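Local coordinates for putative cell invasion protein with MAC/Perforin domain (Bacteroides thetaiotaomicron VPI-5482, PDB 3KK7) that is of uncertain function but, as a member of the membrane-attack complex/perforin family, probably acts in cell invasion or membrane attack, at residues 73-81 and 206-214. Residues are numbered along the deposited sequence; the frame is centred on the assembly and turned at random.
Sequences ANAKYPVVN and QSYGEFVLT
Ser207 and Tyr208, the last two residues of helix 201-208, meet Lys76, Tyr77 and Pro78 in the MACPF fold, where this helix leads into strand 211-218 of the bent antiparallel sheet. The carbonyl oxygen of Ser207 lies at the edge of the Tyr77 ring, in its plane, 3.4 Å from Tyr77 CE2; Ser207 OG approaches the same carbon. Tyr208 makes the largest share of the contact on this side. With CG anti to its carbonyl carbon (chi1 -79°), its ring presents a face to the edge of Tyr77 in a T-shaped pair, centroids 5.4 Å apart and planes at 66°. Tyr77 CB packs against Tyr208 CE2, while the Tyr208 hydroxyl donates to a water (2.7 Å from OH) that in turn donates to Pro78 O. Phe192 of helix 190-198 adds a second edge-to-face partner for Tyr208. A leucine here would probably leave the water without its donor and Tyr77 without its aromatic mate, loosening the hold on Pro78. The Tyr208 carbonyl touches the aliphatic start of Lys76, and both Tyr208 O and Tyr77 N bond to Ser59 OG, so Ser59 of strand 58-60 joins the two segments where they share no direct hydrogen bond. Beyond Gly209, whose positive phi ends the helix, Glu210 and Phe211 form a classic beta bulge opposite Tyr60. Val212 then sets CG2 against both methyls of Val79, whose CG2 also reaches Tyr208 CD2. Finally, Leu213 places CD1 4.0 Å from Ala75 CB.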
loop_
_atom_site.group_PDB
_atom_site.type_symbol
_atom_site.label_atom_id
_atom_site.label_comp_id
_atom_site.label_asym_id
_atom_site.label_seq_id
_atom_site.Cartn_x
_atom_site.Cartn_y
_atom_site.Cartn_z
ATOM N N ALA A 73 3.011 -1.295 17.177
ATOM C CA ALA A 73 2.553 -2.642 16.825
ATOM C C ALA A 73 2.178 -2.771 15.324
ATOM O O ALA A 73 2.250 -3.842 14.771
ATOM C CB ALA A 73 1.358 -3.043 17.708
ATOM N N ASN A 74 1.747 -1.693 14.683
ATOM C CA ASN A 74 1.376 -1.744 13.279
ATOM C C ASN A 74 2.580 -1.665 12.337
ATOM O O ASN A 74 2.419 -1.778 11.116
ATOM C CB ASN A 74 0.401 -0.612 12.943
ATOM C CG ASN A 74 -0.889 -0.683 13.745
ATOM O OD1 ASN A 74 -1.329 -1.757 14.157
ATOM N ND2 ASN A 74 -1.498 0.476 13.977
ATOM N N ALA A 75 3.768 -1.418 12.891
ATOM C CA ALA A 75 5.003 -1.486 12.108
ATOM C C ALA A 75 5.270 -2.956 11.829
ATOM O O ALA A 75 5.302 -3.750 12.759
ATOM C CB ALA A 75 6.153 -0.883 12.892
ATOM N N LYS A 76 5.438 -3.342 10.570
ATOM C CA LYS A 76 5.562 -4.766 10.266
ATOM C C LYS A 76 6.960 -5.214 9.855
ATOM O O LYS A 76 7.682 -5.748 10.683
ATOM C CB LYS A 76 4.511 -5.175 9.231
ATOM C CG LYS A 76 3.047 -5.102 9.725
ATOM C CD LYS A 76 2.674 -6.162 10.796
ATOM C CE LYS A 76 1.288 -5.866 11.360
ATOM N NZ LYS A 76 1.171 -6.181 12.812
ATOM N N TYR A 77 7.345 -5.024 8.596
ATOM C CA TYR A 77 8.651 -5.453 8.119
ATOM C C TYR A 77 9.385 -4.369 7.353
ATOM O O TYR A 77 8.787 -3.408 6.840
ATOM C CB TYR A 77 8.530 -6.660 7.205
ATOM C CG TYR A 77 7.758 -7.810 7.781
ATOM C CD1 TYR A 77 8.352 -8.700 8.674
ATOM C CD2 TYR A 77 6.424 -8.026 7.412
ATOM C CE1 TYR A 77 7.642 -9.760 9.184
ATOM C CE2 TYR A 77 5.699 -9.076 7.926
ATOM C CZ TYR A 77 6.305 -9.938 8.808
ATOM O OH TYR A 77 5.563 -10.977 9.318
ATOM N N PRO A 78 10.697 -4.526 7.253
ATOM C CA PRO A 78 11.437 -3.466 6.574
ATOM C C PRO A 78 11.165 -3.457 5.086
ATOM O O PRO A 78 11.145 -4.516 4.468
ATOM C CB PRO A 78 12.920 -3.803 6.828
ATOM C CG PRO A 78 12.968 -5.004 7.693
ATOM C CD PRO A 78 11.552 -5.423 8.052
ATOM N N VAL A 79 10.951 -2.264 4.534
ATOM C CA VAL A 79 10.899 -2.065 3.091
ATOM C C VAL A 79 12.239 -1.461 2.629
ATOM O O VAL A 79 12.884 -1.971 1.696
ATOM C CB VAL A 79 9.732 -1.177 2.707
ATOM C CG1 VAL A 79 9.811 -0.808 1.268
ATOM C CG2 VAL A 79 8.440 -1.899 3.039
ATOM N N VAL A 80 12.671 -0.408 3.309
ATOM C CA VAL A 80 13.988 0.147 3.045
ATOM C C VAL A 80 15.007 -0.574 3.900
ATOM O O VAL A 80 14.783 -0.771 5.096
ATOM C CB VAL A 80 14.062 1.660 3.324
ATOM C CG1 VAL A 80 15.413 2.186 2.890
ATOM C CG2 VAL A 80 12.951 2.409 2.577
ATOM N N ASN A 81 16.107 -1.010 3.277
ATOM C CA ASN A 81 17.275 -1.480 4.035
ATOM C C ASN A 81 18.043 -0.263 4.587
ATOM O O ASN A 81 18.997 0.208 3.962
ATOM C CB ASN A 81 18.185 -2.355 3.171
ATOM C CG ASN A 81 19.366 -2.943 3.955
ATOM O OD1 ASN A 81 19.677 -2.489 5.037
ATOM N ND2 ASN A 81 20.011 -3.953 3.401
ATOM N N GLN A 206 -1.006 -7.922 2.219
ATOM C CA GLN A 206 -1.514 -8.667 3.379
ATOM C C GLN A 206 -0.423 -8.865 4.419
ATOM O O GLN A 206 -0.650 -8.758 5.610
ATOM C CB GLN A 206 -1.985 -10.040 2.975
ATOM C CG GLN A 206 -3.186 -10.057 2.128
ATOM C CD GLN A 206 -3.475 -11.454 1.542
ATOM O OE1 GLN A 206 -4.532 -11.642 0.920
ATOM N NE2 GLN A 206 -2.547 -12.429 1.722
ATOM N N SER A 207 0.769 -9.162 3.946
ATOM C CA SER A 207 1.872 -9.423 4.816
ATOM C C SER A 207 2.532 -8.131 5.362
ATOM O O SER A 207 2.757 -8.025 6.576
ATOM C CB SER A 207 2.876 -10.287 4.069
ATOM O OG SER A 207 4.042 -10.323 4.834
ATOM N N TYR A 208 2.836 -7.168 4.475
ATOM C CA TYR A 208 3.515 -5.929 4.863
ATOM C C TYR A 208 2.597 -4.819 5.403
ATOM O O TYR A 208 3.012 -4.052 6.268
ATOM C CB TYR A 208 4.307 -5.356 3.678
ATOM C CG TYR A 208 5.612 -6.054 3.467
ATOM C CD1 TYR A 208 5.665 -7.252 2.788
ATOM C CD2 TYR A 208 6.792 -5.553 4.006
ATOM C CE1 TYR A 208 6.868 -7.927 2.608
ATOM C CE2 TYR A 208 8.000 -6.224 3.829
ATOM C CZ TYR A 208 8.017 -7.405 3.135
ATOM O OH TYR A 208 9.167 -8.081 2.948
ATOM N N GLY A 209 1.355 -4.747 4.916
ATOM C CA GLY A 209 0.543 -3.546 5.087
ATOM C C GLY A 209 0.613 -2.671 3.835
ATOM O O GLY A 209 1.127 -3.096 2.793
ATOM N N GLU A 210 0.133 -1.434 3.945
ATOM C CA GLU A 210 -0.077 -0.591 2.783
ATOM C C GLU A 210 0.884 0.575 2.641
ATOM O O GLU A 210 0.982 1.158 1.568
ATOM C CB GLU A 210 -1.518 -0.064 2.787
ATOM C CG GLU A 210 -2.622 -1.156 3.028
ATOM C CD GLU A 210 -3.020 -1.243 4.489
ATOM O OE1 GLU A 210 -2.126 -1.052 5.321
ATOM O OE2 GLU A 210 -4.203 -1.453 4.829
ATOM N N PHE A 211 1.615 0.910 3.697
ATOM C CA PHE A 211 2.408 2.131 3.693
ATOM C C PHE A 211 3.795 1.959 4.275
ATOM O O PHE A 211 4.079 0.982 4.984
ATOM C CB PHE A 211 1.671 3.212 4.458
ATOM C CG PHE A 211 0.372 3.607 3.822
ATOM C CD1 PHE A 211 0.359 4.471 2.747
ATOM C CD2 PHE A 211 -0.834 3.123 4.310
ATOM C CE1 PHE A 211 -0.832 4.826 2.146
ATOM C CE2 PHE A 211 -2.029 3.484 3.717
ATOM C CZ PHE A 211 -2.026 4.331 2.636
ATOM N N VAL A 212 4.669 2.916 3.948
ATOM C CA VAL A 212 6.035 2.927 4.494
ATOM C C VAL A 212 6.208 4.098 5.452
ATOM O O VAL A 212 5.846 5.234 5.141
ATOM C CB VAL A 212 7.087 2.972 3.393
ATOM C CG1 VAL A 212 8.455 2.816 3.982
ATOM C CG2 VAL A 212 6.827 1.889 2.398
ATOM N N LEU A 213 6.752 3.809 6.629
ATOM C CA LEU A 213 7.001 4.846 7.644
ATOM C C LEU A 213 8.170 5.784 7.240
ATOM O O LEU A 213 9.300 5.349 7.181
ATOM C CB LEU A 213 7.303 4.188 9.014
ATOM C CG LEU A 213 6.086 3.545 9.699
ATOM C CD1 LEU A 213 6.486 2.410 10.659
ATOM C CD2 LEU A 213 5.204 4.588 10.432
ATOM N N THR A 214 7.869 7.058 6.997
ATOM C CA THR A 214 8.848 8.096 6.702
ATOM C C THR A 214 8.927 9.194 7.768
ATOM O O THR A 214 9.942 9.925 7.827
ATOM C CB THR A 214 8.528 8.818 5.370
ATOM O OG1 THR A 214 7.258 9.478 5.477
ATOM C CG2 THR A 214 8.506 7.858 4.188
HETATM O O HOH W 1 11.123 -7.212 4.552
#